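Local coordinates for glideosome-associated protein 50 (Plasmodium falciparum 3D7, PDB 3TGH) that is a component of the glideosome, a complex involved in parasite gliding and host cell invasion, and may help assemble it and anchor it to the inner membrane complex, at residues Gly10-Asp15 / Ser43-Gly48; Phe76-Gly81 / Pro119-Pro124; His129-Phe134 / Ala151-Phe156; Ala190-Val195 / Glu225-Ile230. All blocks are in the same frame, centred on the assembly; numbering follows the deposited sequence.

Interaction 1 of 4, residues Gly10-Asp15 / Ser43-Gly48; sequences GDWGKD and SNFIDG
The metallophosphoesterase core brings two loops together here: Asp11, Trp12 and Gly13, just after strand 4-8, meet Ser43 to Ile46, which follow strand 37-40. Asp11 OD1 accepts the backbone N of Ser43 at 2.9 Å, the donor arriving from above the carboxylate, 63° out of its plane. A water that donates to OD1 and accepts from Ser43 OG adds a second link. Asp11 OD2 serves the backbone N of His233, a metal-binding residue, so the carboxylate ties the Ser43 loop to the metal-site loop. Trp12, its CG wedged between backbone N and carbonyl carbon (chi1 49°), spreads its indole over Asn44 O, which sits over the ring centre. Its NE1 bonds weakly to Asn44 OD1 (3.4 Å); their stronger partners are Ser40 OG and Thr78 OG1 respectively. The far edge of the indole meets the face of Phe45 in a T-shaped pair, with centroids 5.2 Å apart and planes at 62°. Gly13 and Phe45 form a single backbone bridge, in which Ile46 N donates to Gly13 O at 3.0 Å, and Ile46 CD1 packs 3.7 Å from Asp11 O. The Gly-Asp-Trp-Gly sequence in this position is the first signature motif of the purple acid phosphatase family.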
loop_
_atom_site.group_PDB
_atom_site.type_symbol
_atom_site.label_atom_id
_atom_site.label_comp_id
_atom_site.label_asym_id
_atom_site.label_seq_id
_atom_site.Cartn_x
_atom_site.Cartn_y
_atom_site.Cartn_z
ATOM N N GLY A 10 -3.751 4.229 -5.512
ATOM C CA GLY A 10 -3.543 2.953 -6.213
ATOM C C GLY A 10 -3.942 2.955 -7.673
ATOM O O GLY A 10 -4.870 3.661 -8.065
ATOM N N ASP A 11 -3.218 2.182 -8.484
ATOM C CA ASP A 11 -3.557 1.975 -9.901
ATOM C C ASP A 11 -3.716 3.298 -10.648
ATOM O O ASP A 11 -4.675 3.513 -11.398
ATOM C CB ASP A 11 -4.812 1.118 -9.988
ATOM C CG ASP A 11 -4.604 -0.263 -9.388
ATOM O OD1 ASP A 11 -4.016 -1.121 -10.072
ATOM O OD2 ASP A 11 -5.021 -0.494 -8.241
ATOM N N TRP A 12 -2.722 4.152 -10.448
ATOM C CA TRP A 12 -2.798 5.584 -10.746
ATOM C C TRP A 12 -2.174 5.955 -12.094
ATOM O O TRP A 12 -2.444 7.033 -12.640
ATOM C CB TRP A 12 -2.117 6.362 -9.598
ATOM C CG TRP A 12 -0.774 5.802 -9.257
ATOM C CD1 TRP A 12 -0.478 4.954 -8.225
ATOM C CD2 TRP A 12 0.451 6.001 -9.976
ATOM N NE1 TRP A 12 0.855 4.611 -8.257
ATOM C CE2 TRP A 12 1.451 5.255 -9.313
ATOM C CE3 TRP A 12 0.807 6.753 -11.102
ATOM C CZ2 TRP A 12 2.771 5.221 -9.751
ATOM C CZ3 TRP A 12 2.131 6.727 -11.534
ATOM C CH2 TRP A 12 3.093 5.959 -10.862
ATOM N N GLY A 13 -1.346 5.068 -12.642
ATOM C CA GLY A 13 -0.535 5.400 -13.815
ATOM C C GLY A 13 -1.184 5.175 -15.162
ATOM O O GLY A 13 -0.853 4.215 -15.861
ATOM N N LYS A 14 -2.086 6.083 -15.525
ATOM C CA LYS A 14 -2.727 6.081 -16.834
ATOM C C LYS A 14 -3.185 7.504 -17.160
ATOM O O LYS A 14 -3.708 8.200 -16.294
ATOM C CB LYS A 14 -3.922 5.134 -16.842
ATOM C CG LYS A 14 -4.532 4.917 -18.232
ATOM C CD LYS A 14 -5.682 3.929 -18.210
ATOM C CE LYS A 14 -6.242 3.715 -19.618
ATOM N NZ LYS A 14 -7.357 2.727 -19.643
ATOM N N ASP A 15 -2.974 7.932 -18.400
ATOM C CA ASP A 15 -3.352 9.282 -18.816
ATOM C C ASP A 15 -4.860 9.345 -19.082
ATOM O O ASP A 15 -5.329 9.040 -20.180
ATOM C CB ASP A 15 -2.556 9.710 -20.055
ATOM C CG ASP A 15 -2.863 11.137 -20.499
ATOM O OD1 ASP A 15 -3.309 11.961 -19.668
ATOM O OD2 ASP A 15 -2.649 11.434 -21.694
ATOM N N SER A 43 -1.445 -1.622 -8.802
ATOM C CA SER A 43 -0.368 -1.425 -9.768
ATOM C C SER A 43 0.072 0.039 -9.774
ATOM O O SER A 43 -0.627 0.918 -9.261
ATOM C CB SER A 43 -0.820 -1.830 -11.174
ATOM O OG SER A 43 -1.022 -3.232 -11.264
ATOM N N ASN A 44 1.228 0.289 -10.365
ATOM C CA ASN A 44 1.695 1.648 -10.617
ATOM C C ASN A 44 1.265 2.097 -12.009
ATOM O O ASN A 44 0.429 2.993 -12.149
ATOM C CB ASN A 44 3.218 1.737 -10.478
ATOM C CG ASN A 44 3.689 1.535 -9.063
ATOM O OD1 ASN A 44 3.129 2.111 -8.121
ATOM N ND2 ASN A 44 4.725 0.708 -8.892
ATOM N N PHE A 45 1.813 1.448 -13.032
ATOM C CA PHE A 45 1.555 1.823 -14.403
ATOM C C PHE A 45 0.618 0.807 -15.030
ATOM O O PHE A 45 0.949 -0.374 -15.140
ATOM C CB PHE A 45 2.858 1.907 -15.195
ATOM C CG PHE A 45 3.775 2.994 -14.723
ATOM C CD1 PHE A 45 3.692 4.275 -15.254
ATOM C CD2 PHE A 45 4.713 2.737 -13.738
ATOM C CE1 PHE A 45 4.541 5.284 -14.810
ATOM C CE2 PHE A 45 5.561 3.743 -13.291
ATOM C CZ PHE A 45 5.478 5.013 -13.828
ATOM N N ILE A 46 -0.540 1.280 -15.473
ATOM C CA ILE A 46 -1.574 0.398 -15.995
ATOM C C ILE A 46 -1.105 -0.335 -17.260
ATOM O O ILE A 46 -1.478 -1.483 -17.474
ATOM C CB ILE A 46 -2.903 1.154 -16.250
ATOM C CG1 ILE A 46 -3.404 1.824 -14.957
ATOM C CG2 ILE A 46 -3.973 0.205 -16.826
ATOM C CD1 ILE A 46 -3.556 0.872 -13.775
ATOM N N ASP A 47 -0.283 0.312 -18.081
ATOM C CA ASP A 47 0.273 -0.338 -19.270
ATOM C C ASP A 47 1.740 -0.743 -19.095
ATOM O O ASP A 47 2.400 -1.110 -20.069
ATOM C CB ASP A 47 0.110 0.573 -20.493
ATOM C CG ASP A 47 -1.348 0.769 -20.884
ATOM O OD1 ASP A 47 -2.123 -0.218 -20.878
ATOM O OD2 ASP A 47 -1.720 1.914 -21.210
ATOM N N GLY A 48 2.231 -0.714 -17.853
ATOM C CA GLY A 48 3.637 -0.997 -17.551
ATOM C C GLY A 48 4.557 0.117 -18.006
ATOM O O GLY A 48 4.112 1.075 -18.640
HETATM O O HOH W 1 -3.391 -3.831 -10.309
HETATM O O HOH W 2 0.335 3.140 -18.099
#

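Interaction 2 of 4, residues Phe76-Gly81 / Pro119-Pro124; sequences FFTVLG and PKWIMP
Thr78 CG2 lies over one face of Trp121, 4.0 Å from the centroid of the six-membered ring and 19° off its normal, a CH-pi contact. The Thr78 rotamer directs its two branches to different tasks: with the methyl over the indole, OG1 bonds to Asn44 OD1. Phe76 is also near Trp121, its ring turned only 18° from the indole. With centroids 5.7 Å apart the two barely overlap, and the touch is through Phe76 CE2 and Trp121 CZ3 at 3.9 Å. Phe76 and Trp121 share one face of a parallel strand pair, 75-78 with 120-122, the latter an edge strand of its sheet in the metallophosphoesterase fold. Phe76 N binds Lys120 O, Phe76 O receives Ile122 N, and the ladder closes with Thr78 N to Ile122 O at 3.1 Å, nearly straight. On the other face Phe77 and Ile122 run alongside each other, Phe77 CD1 being 3.7 Å from Ile122 CG2. Beyond the paired residues Met123 reaches back toward the 76-81 chain, its CG 3.4 Å from Thr78 O. A bend at chi3 (79°) brings Met123 CE to 3.5 Å from Leu80 CD1, where the two side chains cross at about a right angle.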
loop_
_atom_site.group_PDB
_atom_site.type_symbol
_atom_site.label_atom_id
_atom_site.label_comp_id
_atom_site.label_asym_id
_atom_site.label_seq_id
_atom_site.Cartn_x
_atom_site.Cartn_y
_atom_site.Cartn_z
ATOM N N PHE A 76 7.320 7.940 -1.375
ATOM C CA PHE A 76 6.252 7.283 -2.123
ATOM C C PHE A 76 6.589 5.788 -2.096
ATOM O O PHE A 76 7.356 5.295 -2.944
ATOM C CB PHE A 76 6.235 7.836 -3.551
ATOM C CG PHE A 76 5.075 7.362 -4.388
ATOM C CD1 PHE A 76 3.883 8.074 -4.414
ATOM C CD2 PHE A 76 5.203 6.254 -5.205
ATOM C CE1 PHE A 76 2.821 7.654 -5.206
ATOM C CE2 PHE A 76 4.136 5.825 -5.998
ATOM C CZ PHE A 76 2.949 6.527 -5.988
ATOM N N PHE A 77 6.070 5.089 -1.084
ATOM C CA PHE A 77 6.372 3.680 -0.847
ATOM C C PHE A 77 5.436 2.888 -1.735
ATOM O O PHE A 77 4.215 2.908 -1.526
ATOM C CB PHE A 77 6.107 3.268 0.603
ATOM C CG PHE A 77 7.000 3.937 1.615
ATOM C CD1 PHE A 77 8.315 3.532 1.773
ATOM C CD2 PHE A 77 6.506 4.933 2.441
ATOM C CE1 PHE A 77 9.134 4.146 2.714
ATOM C CE2 PHE A 77 7.319 5.549 3.379
ATOM C CZ PHE A 77 8.631 5.153 3.516
ATOM N N THR A 78 5.991 2.202 -2.720
ATOM C CA THR A 78 5.153 1.502 -3.669
ATOM C C THR A 78 5.479 0.020 -3.789
ATOM O O THR A 78 6.474 -0.468 -3.264
ATOM C CB THR A 78 5.174 2.201 -5.041
ATOM O OG1 THR A 78 4.125 1.644 -5.846
ATOM C CG2 THR A 78 6.509 2.030 -5.737
ATOM N N VAL A 79 4.559 -0.702 -4.427
ATOM C CA VAL A 79 4.739 -2.096 -4.784
ATOM C C VAL A 79 4.261 -2.267 -6.220
ATOM O O VAL A 79 3.604 -1.385 -6.774
ATOM C CB VAL A 79 3.888 -3.042 -3.905
ATOM C CG1 VAL A 79 4.372 -3.025 -2.466
ATOM C CG2 VAL A 79 2.405 -2.660 -3.980
ATOM N N LEU A 80 4.596 -3.409 -6.802
ATOM C CA LEU A 80 4.125 -3.755 -8.130
ATOM C C LEU A 80 2.794 -4.474 -8.059
ATOM O O LEU A 80 2.518 -5.243 -7.127
ATOM C CB LEU A 80 5.137 -4.657 -8.832
ATOM C CG LEU A 80 6.162 -3.976 -9.750
ATOM C CD1 LEU A 80 6.540 -2.560 -9.367
ATOM C CD2 LEU A 80 7.351 -4.860 -9.972
ATOM N N GLY A 81 1.981 -4.252 -9.082
ATOM C CA GLY A 81 0.801 -5.062 -9.309
ATOM C C GLY A 81 0.937 -5.798 -10.625
ATOM O O GLY A 81 1.963 -5.705 -11.310
ATOM N N PRO A 119 7.158 13.222 -5.546
ATOM C CA PRO A 119 7.541 12.362 -4.423
ATOM C C PRO A 119 8.713 11.429 -4.739
ATOM O O PRO A 119 8.931 11.076 -5.897
ATOM C CB PRO A 119 6.266 11.548 -4.149
ATOM C CG PRO A 119 5.154 12.355 -4.726
ATOM C CD PRO A 119 5.734 13.062 -5.901
ATOM N N LYS A 120 9.448 11.034 -3.709
ATOM C CA LYS A 120 10.604 10.152 -3.873
ATOM C C LYS A 120 10.137 8.690 -4.001
ATOM O O LYS A 120 9.577 8.128 -3.075
ATOM C CB LYS A 120 11.575 10.307 -2.697
ATOM C CG LYS A 120 12.904 9.563 -2.886
ATOM C CD LYS A 120 13.811 9.670 -1.673
ATOM C CE LYS A 120 15.164 9.006 -1.940
ATOM N NZ LYS A 120 16.092 9.084 -0.770
ATOM N N TRP A 121 10.395 8.097 -5.160
ATOM C CA TRP A 121 10.006 6.725 -5.471
ATOM C C TRP A 121 10.827 5.745 -4.631
ATOM O O TRP A 121 12.049 5.714 -4.740
ATOM C CB TRP A 121 10.247 6.506 -6.962
ATOM C CG TRP A 121 9.804 5.209 -7.536
ATOM C CD1 TRP A 121 10.534 4.060 -7.618
ATOM C CD2 TRP A 121 8.557 4.936 -8.174
ATOM N NE1 TRP A 121 9.810 3.081 -8.247
ATOM C CE2 TRP A 121 8.594 3.592 -8.603
ATOM C CE3 TRP A 121 7.408 5.691 -8.421
ATOM C CZ2 TRP A 121 7.527 2.991 -9.266
ATOM C CZ3 TRP A 121 6.350 5.087 -9.089
ATOM C CH2 TRP A 121 6.419 3.752 -9.494
ATOM N N ILE A 122 10.147 4.973 -3.782
ATOM C CA ILE A 122 10.794 4.015 -2.894
ATOM C C ILE A 122 10.234 2.621 -3.154
ATOM O O ILE A 122 9.032 2.383 -3.009
ATOM C CB ILE A 122 10.603 4.389 -1.418
ATOM C CG1 ILE A 122 11.217 5.766 -1.144
ATOM C CG2 ILE A 122 11.233 3.333 -0.502
ATOM C CD1 ILE A 122 11.131 6.195 0.294
ATOM N N MET A 123 11.112 1.715 -3.577
ATOM C CA MET A 123 10.754 0.300 -3.722
ATOM C C MET A 123 12.071 -0.495 -3.727
ATOM O O MET A 123 12.584 -0.851 -4.790
ATOM C CB MET A 123 9.936 0.048 -4.995
ATOM C CG MET A 123 9.272 -1.312 -4.961
ATOM S SD MET A 123 8.249 -1.677 -6.404
ATOM C CE MET A 123 9.540 -2.118 -7.574
ATOM N N PRO A 124 12.639 -0.745 -2.535
ATOM C CA PRO A 124 13.975 -1.366 -2.436
ATOM C C PRO A 124 14.009 -2.843 -2.862
ATOM O O PRO A 124 15.079 -3.374 -3.193
ATOM C CB PRO A 124 14.331 -1.203 -0.958
ATOM C CG PRO A 124 13.030 -1.087 -0.263
ATOM C CD PRO A 124 12.082 -0.420 -1.212
#

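Interaction 3 of 4, residues His129-Phe134 / Ala151-Phe156; sequences HYFTHF and AAAFIF
Phe131 presents a ring face to Ala153 across a beta hairpin, strand 128-136 against strand 148-156, which forms one margin of the second sheet of the protein. Ala153 CB stands 3.9 Å from the ring centroid and 22° off the normal, a CH-pi contact displaced toward the CE2 side of the ring. On the face that carries these two, Phe131 also touches Ile189 of helix 169-189, while His129 leads away from Ile155 and bonds to Gln182 of the same helix through its ND1.

The opposite face is organised by Tyr130 and Phe154, which lie side by side and point the same way, with Tyr130 CD2 4.0 Å from Phe154 CD1. They form a hydrogen-bonded pair with reciprocal backbone bonds, Tyr130 N to Phe154 O and Phe154 N to Tyr130 O, both 2.8 Å. With chi1 at 170° the Tyr130 ring swings away from its backbone N, beside Phe154, and also stacks on Phe77 of the other sheet. Thr132 and Ala152 repeat the two-bond pattern two residues along the hairpin. Phe154 and Phe156 use their rims toward the neighbouring strand. Tyr130 CB approaches Phe156 CE1 at 4.1 Å close to the ring plane, and Tyr130 O lies in the plane of the Phe154 ring, 3.8 Å from its CD1.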
loop_
_atom_site.group_PDB
_atom_site.type_symbol
_atom_site.label_atom_id
_atom_site.label_comp_id
_atom_site.label_asym_id
_atom_site.label_seq_id
_atom_site.Cartn_x
_atom_site.Cartn_y
_atom_site.Cartn_z
ATOM N N HIS A 129 9.708 -3.742 4.143
ATOM C CA HIS A 129 9.018 -3.189 5.311
ATOM C C HIS A 129 9.573 -1.828 5.652
ATOM O O HIS A 129 10.680 -1.483 5.236
ATOM C CB HIS A 129 9.175 -4.116 6.515
ATOM C CG HIS A 129 10.591 -4.521 6.763
ATOM N ND1 HIS A 129 11.112 -5.710 6.306
ATOM C CD2 HIS A 129 11.618 -3.863 7.357
ATOM C CE1 HIS A 129 12.385 -5.790 6.647
ATOM N NE2 HIS A 129 12.716 -4.684 7.290
ATOM N N TYR A 130 8.788 -1.076 6.415
ATOM C CA TYR A 130 9.161 0.241 6.917
ATOM C C TYR A 130 8.576 0.355 8.322
ATOM O O TYR A 130 7.363 0.311 8.512
ATOM C CB TYR A 130 8.607 1.329 5.996
ATOM C CG TYR A 130 8.715 2.743 6.528
ATOM C CD1 TYR A 130 9.953 3.312 6.799
ATOM C CD2 TYR A 130 7.572 3.525 6.726
ATOM C CE1 TYR A 130 10.057 4.619 7.281
ATOM C CE2 TYR A 130 7.664 4.830 7.207
ATOM C CZ TYR A 130 8.908 5.368 7.481
ATOM O OH TYR A 130 8.996 6.658 7.949
ATOM N N PHE A 131 9.451 0.454 9.312
ATOM C CA PHE A 131 9.031 0.586 10.699
ATOM C C PHE A 131 9.295 2.012 11.117
ATOM O O PHE A 131 10.375 2.545 10.860
ATOM C CB PHE A 131 9.832 -0.355 11.598
ATOM C CG PHE A 131 9.341 -1.773 11.593
ATOM C CD1 PHE A 131 9.488 -2.570 10.467
ATOM C CD2 PHE A 131 8.762 -2.323 12.727
ATOM C CE1 PHE A 131 9.033 -3.884 10.462
ATOM C CE2 PHE A 131 8.315 -3.638 12.731
ATOM C CZ PHE A 131 8.454 -4.420 11.601
ATOM N N THR A 132 8.314 2.629 11.761
ATOM C CA THR A 132 8.448 3.997 12.217
ATOM C C THR A 132 7.748 4.175 13.567
ATOM O O THR A 132 7.222 3.219 14.140
ATOM C CB THR A 132 7.921 4.990 11.158
ATOM O OG1 THR A 132 8.280 6.327 11.534
ATOM C CG2 THR A 132 6.399 4.865 10.976
ATOM N N HIS A 133 7.780 5.395 14.083
ATOM C CA HIS A 133 7.187 5.694 15.380
ATOM C C HIS A 133 6.841 7.171 15.476
ATOM O O HIS A 133 7.367 7.990 14.718
ATOM C CB HIS A 133 8.155 5.319 16.502
ATOM C CG HIS A 133 9.455 6.061 16.441
ATOM N ND1 HIS A 133 9.718 7.163 17.223
ATOM C CD2 HIS A 133 10.553 5.876 15.671
ATOM C CE1 HIS A 133 10.927 7.618 16.949
ATOM N NE2 HIS A 133 11.455 6.856 16.009
ATOM N N PHE A 134 5.949 7.497 16.407
ATOM C CA PHE A 134 5.603 8.887 16.696
ATOM C C PHE A 134 5.224 9.042 18.165
ATOM O O PHE A 134 4.873 8.064 18.825
ATOM C CB PHE A 134 4.481 9.377 15.771
ATOM C CG PHE A 134 3.178 8.628 15.917
ATOM C CD1 PHE A 134 2.147 9.147 16.690
ATOM C CD2 PHE A 134 2.975 7.418 15.266
ATOM C CE1 PHE A 134 0.935 8.467 16.817
ATOM C CE2 PHE A 134 1.763 6.730 15.390
ATOM C CZ PHE A 134 0.749 7.254 16.162
ATOM N N ALA A 151 4.499 2.821 17.829
ATOM C CA ALA A 151 5.267 2.303 16.703
ATOM C C ALA A 151 4.313 1.762 15.649
ATOM O O ALA A 151 3.322 1.122 15.988
ATOM C CB ALA A 151 6.217 1.193 17.174
ATOM N N ALA A 152 4.625 2.021 14.378
ATOM C CA ALA A 152 3.827 1.547 13.249
ATOM C C ALA A 152 4.704 0.735 12.309
ATOM O O ALA A 152 5.779 1.194 11.902
ATOM C CB ALA A 152 3.209 2.720 12.505
ATOM N N ALA A 153 4.250 -0.474 11.980
ATOM C CA ALA A 153 4.929 -1.323 11.019
ATOM C C ALA A 153 4.146 -1.326 9.710
ATOM O O ALA A 153 2.976 -1.662 9.696
ATOM C CB ALA A 153 5.070 -2.731 11.556
ATOM N N PHE A 154 4.810 -0.921 8.635
ATOM C CA PHE A 154 4.266 -0.981 7.283
ATOM C C PHE A 154 4.958 -2.121 6.560
ATOM O O PHE A 154 6.187 -2.144 6.449
ATOM C CB PHE A 154 4.502 0.350 6.564
ATOM C CG PHE A 154 3.663 1.469 7.100
ATOM C CD1 PHE A 154 4.066 2.189 8.206
ATOM C CD2 PHE A 154 2.441 1.785 6.510
ATOM C CE1 PHE A 154 3.276 3.222 8.709
ATOM C CE2 PHE A 154 1.651 2.810 7.010
ATOM C CZ PHE A 154 2.067 3.527 8.108
ATOM N N ILE A 155 4.171 -3.093 6.103
ATOM C CA ILE A 155 4.698 -4.259 5.417
ATOM C C ILE A 155 4.179 -4.239 3.976
ATOM O O ILE A 155 2.967 -4.124 3.728
ATOM C CB ILE A 155 4.314 -5.552 6.140
ATOM C CG1 ILE A 155 4.997 -5.583 7.521
ATOM C CG2 ILE A 155 4.719 -6.786 5.314
ATOM C CD1 ILE A 155 4.371 -6.576 8.492
ATOM N N PHE A 156 5.107 -4.304 3.032
ATOM C CA PHE A 156 4.779 -4.200 1.611
ATOM C C PHE A 156 4.974 -5.550 0.954
ATOM O O PHE A 156 6.058 -6.137 1.022
ATOM C CB PHE A 156 5.638 -3.125 0.937
ATOM C CG PHE A 156 5.421 -1.752 1.501
ATOM C CD1 PHE A 156 6.118 -1.333 2.632
ATOM C CD2 PHE A 156 4.486 -0.889 0.933
ATOM C CE1 PHE A 156 5.897 -0.062 3.180
ATOM C CE2 PHE A 156 4.260 0.365 1.468
ATOM C CZ PHE A 156 4.962 0.776 2.610
#

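Interaction 4 of 4, residues Ala190-Val195 / Glu225-Ile230; sequences ADFIIV and EVDLYI
Val195 is held between Leu228 and Ile230 through its backbone N and O, and its side chain packs on Tyr229; this is the tight end of the contact. Its N donates to Leu228 O at 2.9 Å and its O accepts Ile230 N at 2.8 Å, both bonds almost straight, as expected for neighbouring parallel strands. Val195 CG1, anti to the backbone N (chi1 -179°), rests 3.7 Å from Tyr229 CD1, and CG2 turns to Val226 CG1. On the opposite face Ile194 CG2 meets Ile230 CD1 at 3.7 Å, the two side chains running together.

The other end is held by one backbone bond, a carboxylate and a water. Asp227 OD2 receives Ile193 N at 2.9 Å through its anti lone pair, while the backbone N of Asp227 returns a bond of 2.9 Å to Ile193 O. One aspartate thus holds both polar groups of Ile193. A water lies within hydrogen-bonding distance of both Asp227 OD1 and Asp191 O, and OD1 also forms a salt bridge with Lys307. Farther out, partly exposed Glu225 takes no side-chain part and closes a Schellman motif after helix 218-223.

Helices 211-216 and 218-223 lie in the crossover between the two strands, helix 169-189 leads into Ala190, strand 148-156 flanks strand 192-196 on its other side, and Ile286 of strand 285-292 packs against Phe192, Asp227 and Leu228.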
loop_
_atom_site.group_PDB
_atom_site.type_symbol
_atom_site.label_atom_id
_atom_site.label_comp_id
_atom_site.label_asym_id
_atom_site.label_seq_id
_atom_site.Cartn_x
_atom_site.Cartn_y
_atom_site.Cartn_z
ATOM N N ALA A 190 5.190 -3.456 17.348
ATOM C CA ALA A 190 4.355 -2.465 16.675
ATOM C C ALA A 190 2.951 -2.351 17.273
ATOM O O ALA A 190 2.243 -3.354 17.433
ATOM C CB ALA A 190 4.273 -2.777 15.187
ATOM N N ASP A 191 2.546 -1.120 17.573
ATOM C CA ASP A 191 1.195 -0.834 18.067
ATOM C C ASP A 191 0.187 -0.836 16.918
ATOM O O ASP A 191 -1.007 -1.111 17.120
ATOM C CB ASP A 191 1.184 0.507 18.789
ATOM C CG ASP A 191 2.203 0.559 19.914
ATOM O OD1 ASP A 191 1.931 -0.001 21.001
ATOM O OD2 ASP A 191 3.294 1.128 19.693
ATOM N N PHE A 192 0.681 -0.515 15.724
ATOM C CA PHE A 192 -0.097 -0.536 14.491
ATOM C C PHE A 192 0.644 -1.358 13.437
ATOM O O PHE A 192 1.857 -1.213 13.271
ATOM C CB PHE A 192 -0.275 0.878 13.940
ATOM C CG PHE A 192 -1.008 1.815 14.860
ATOM C CD1 PHE A 192 -0.318 2.768 15.597
ATOM C CD2 PHE A 192 -2.389 1.769 14.957
ATOM C CE1 PHE A 192 -1.006 3.650 16.434
ATOM C CE2 PHE A 192 -3.078 2.642 15.789
ATOM C CZ PHE A 192 -2.385 3.580 16.525
ATOM N N ILE A 193 -0.083 -2.201 12.709
ATOM C CA ILE A 193 0.500 -2.964 11.595
ATOM C C ILE A 193 -0.391 -2.781 10.374
ATOM O O ILE A 193 -1.591 -3.065 10.423
ATOM C CB ILE A 193 0.649 -4.468 11.914
ATOM C CG1 ILE A 193 1.398 -4.677 13.234
ATOM C CG2 ILE A 193 1.389 -5.186 10.790
ATOM C CD1 ILE A 193 1.391 -6.115 13.711
ATOM N N ILE A 194 0.215 -2.285 9.295
ATOM C CA ILE A 194 -0.471 -1.978 8.048
ATOM C C ILE A 194 0.235 -2.724 6.925
ATOM O O ILE A 194 1.443 -2.613 6.757
ATOM C CB ILE A 194 -0.450 -0.454 7.743
ATOM C CG1 ILE A 194 -1.173 0.331 8.846
ATOM C CG2 ILE A 194 -1.087 -0.144 6.372
ATOM C CD1 ILE A 194 -0.282 0.688 10.022
ATOM N N VAL A 195 -0.527 -3.493 6.154
ATOM C CA VAL A 195 0.024 -4.230 5.031
ATOM C C VAL A 195 -0.523 -3.616 3.737
ATOM O O VAL A 195 -1.692 -3.226 3.674
ATOM C CB VAL A 195 -0.324 -5.729 5.127
ATOM C CG1 VAL A 195 0.269 -6.506 3.962
ATOM C CG2 VAL A 195 0.158 -6.314 6.468
ATOM N N GLU A 225 -2.512 -9.880 14.332
ATOM C CA GLU A 225 -3.433 -8.798 14.706
ATOM C C GLU A 225 -3.235 -7.536 13.861
ATOM O O GLU A 225 -3.227 -6.410 14.377
ATOM C CB GLU A 225 -3.321 -8.471 16.196
ATOM C CG GLU A 225 -3.592 -9.647 17.122
ATOM C CD GLU A 225 -3.832 -9.199 18.549
ATOM O OE1 GLU A 225 -4.887 -8.578 18.809
ATOM O OE2 GLU A 225 -2.965 -9.459 19.410
ATOM N N VAL A 226 -3.072 -7.743 12.558
ATOM C CA VAL A 226 -2.924 -6.661 11.608
ATOM C C VAL A 226 -4.165 -5.766 11.626
ATOM O O VAL A 226 -5.295 -6.251 11.734
ATOM C CB VAL A 226 -2.661 -7.229 10.191
ATOM C CG1 VAL A 226 -2.882 -6.178 9.109
ATOM C CG2 VAL A 226 -1.245 -7.823 10.138
ATOM N N ASP A 227 -3.943 -4.462 11.519
ATOM C CA ASP A 227 -5.026 -3.483 11.568
ATOM C C ASP A 227 -5.690 -3.284 10.209
ATOM O O ASP A 227 -6.919 -3.374 10.093
ATOM C CB ASP A 227 -4.490 -2.147 12.091
ATOM C CG ASP A 227 -4.003 -2.242 13.522
ATOM O OD1 ASP A 227 -4.845 -2.413 14.432
ATOM O OD2 ASP A 227 -2.774 -2.154 13.741
ATOM N N LEU A 228 -4.870 -3.015 9.193
ATOM C CA LEU A 228 -5.332 -2.715 7.836
ATOM C C LEU A 228 -4.569 -3.530 6.798
ATOM O O LEU A 228 -3.342 -3.611 6.852
ATOM C CB LEU A 228 -5.068 -1.251 7.493
ATOM C CG LEU A 228 -6.073 -0.135 7.746
ATOM C CD1 LEU A 228 -6.569 -0.121 9.163
ATOM C CD2 LEU A 228 -5.408 1.181 7.370
ATOM N N TYR A 229 -5.291 -4.097 5.835
ATOM C CA TYR A 229 -4.675 -4.553 4.595
ATOM C C TYR A 229 -5.208 -3.655 3.488
ATOM O O TYR A 229 -6.399 -3.665 3.196
ATOM C CB TYR A 229 -4.969 -6.032 4.291
ATOM C CG TYR A 229 -4.442 -6.475 2.932
ATOM C CD1 TYR A 229 -3.126 -6.214 2.558
ATOM C CD2 TYR A 229 -5.255 -7.120 2.015
ATOM C CE1 TYR A 229 -2.638 -6.592 1.320
ATOM C CE2 TYR A 229 -4.769 -7.517 0.765
ATOM C CZ TYR A 229 -3.461 -7.240 0.421
ATOM O OH TYR A 229 -2.958 -7.612 -0.805
ATOM N N ILE A 230 -4.320 -2.840 2.921
ATOM C CA ILE A 230 -4.661 -1.884 1.872
ATOM C C ILE A 230 -4.244 -2.453 0.520
ATOM O O ILE A 230 -3.069 -2.781 0.305
ATOM C CB ILE A 230 -3.955 -0.519 2.099
ATOM C CG1 ILE A 230 -4.214 0.003 3.525
ATOM C CG2 ILE A 230 -4.405 0.495 1.023
ATOM C CD1 ILE A 230 -3.398 1.269 3.903
HETATM O O HOH W 3 -3.832 -1.389 16.730
#

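In the fold
The four contacts come in series along the chain. Interactions 1 and 2 belong to the sheet containing strands 4-8, 37-40, 75-78 and 120-122, the first in loops beyond its strands; their centres are 13 Å apart, and a probable hydrogen bond between Asn44 OD1 and Thr78 OG1 joins them. Interactions 3 and 4, centres 9 Å apart, share the second sheet, where strands 148-156 and 192-196 are neighbours. Interactions 2 and 3 touch where Phe77 and Val79 meet Phe156, linking the two sheets of the metallophosphoesterase sandwich. Interactions 1 and 4 lie 25 Å apart between centres, on opposite sides of the chain's centre, so together the contacts span this core.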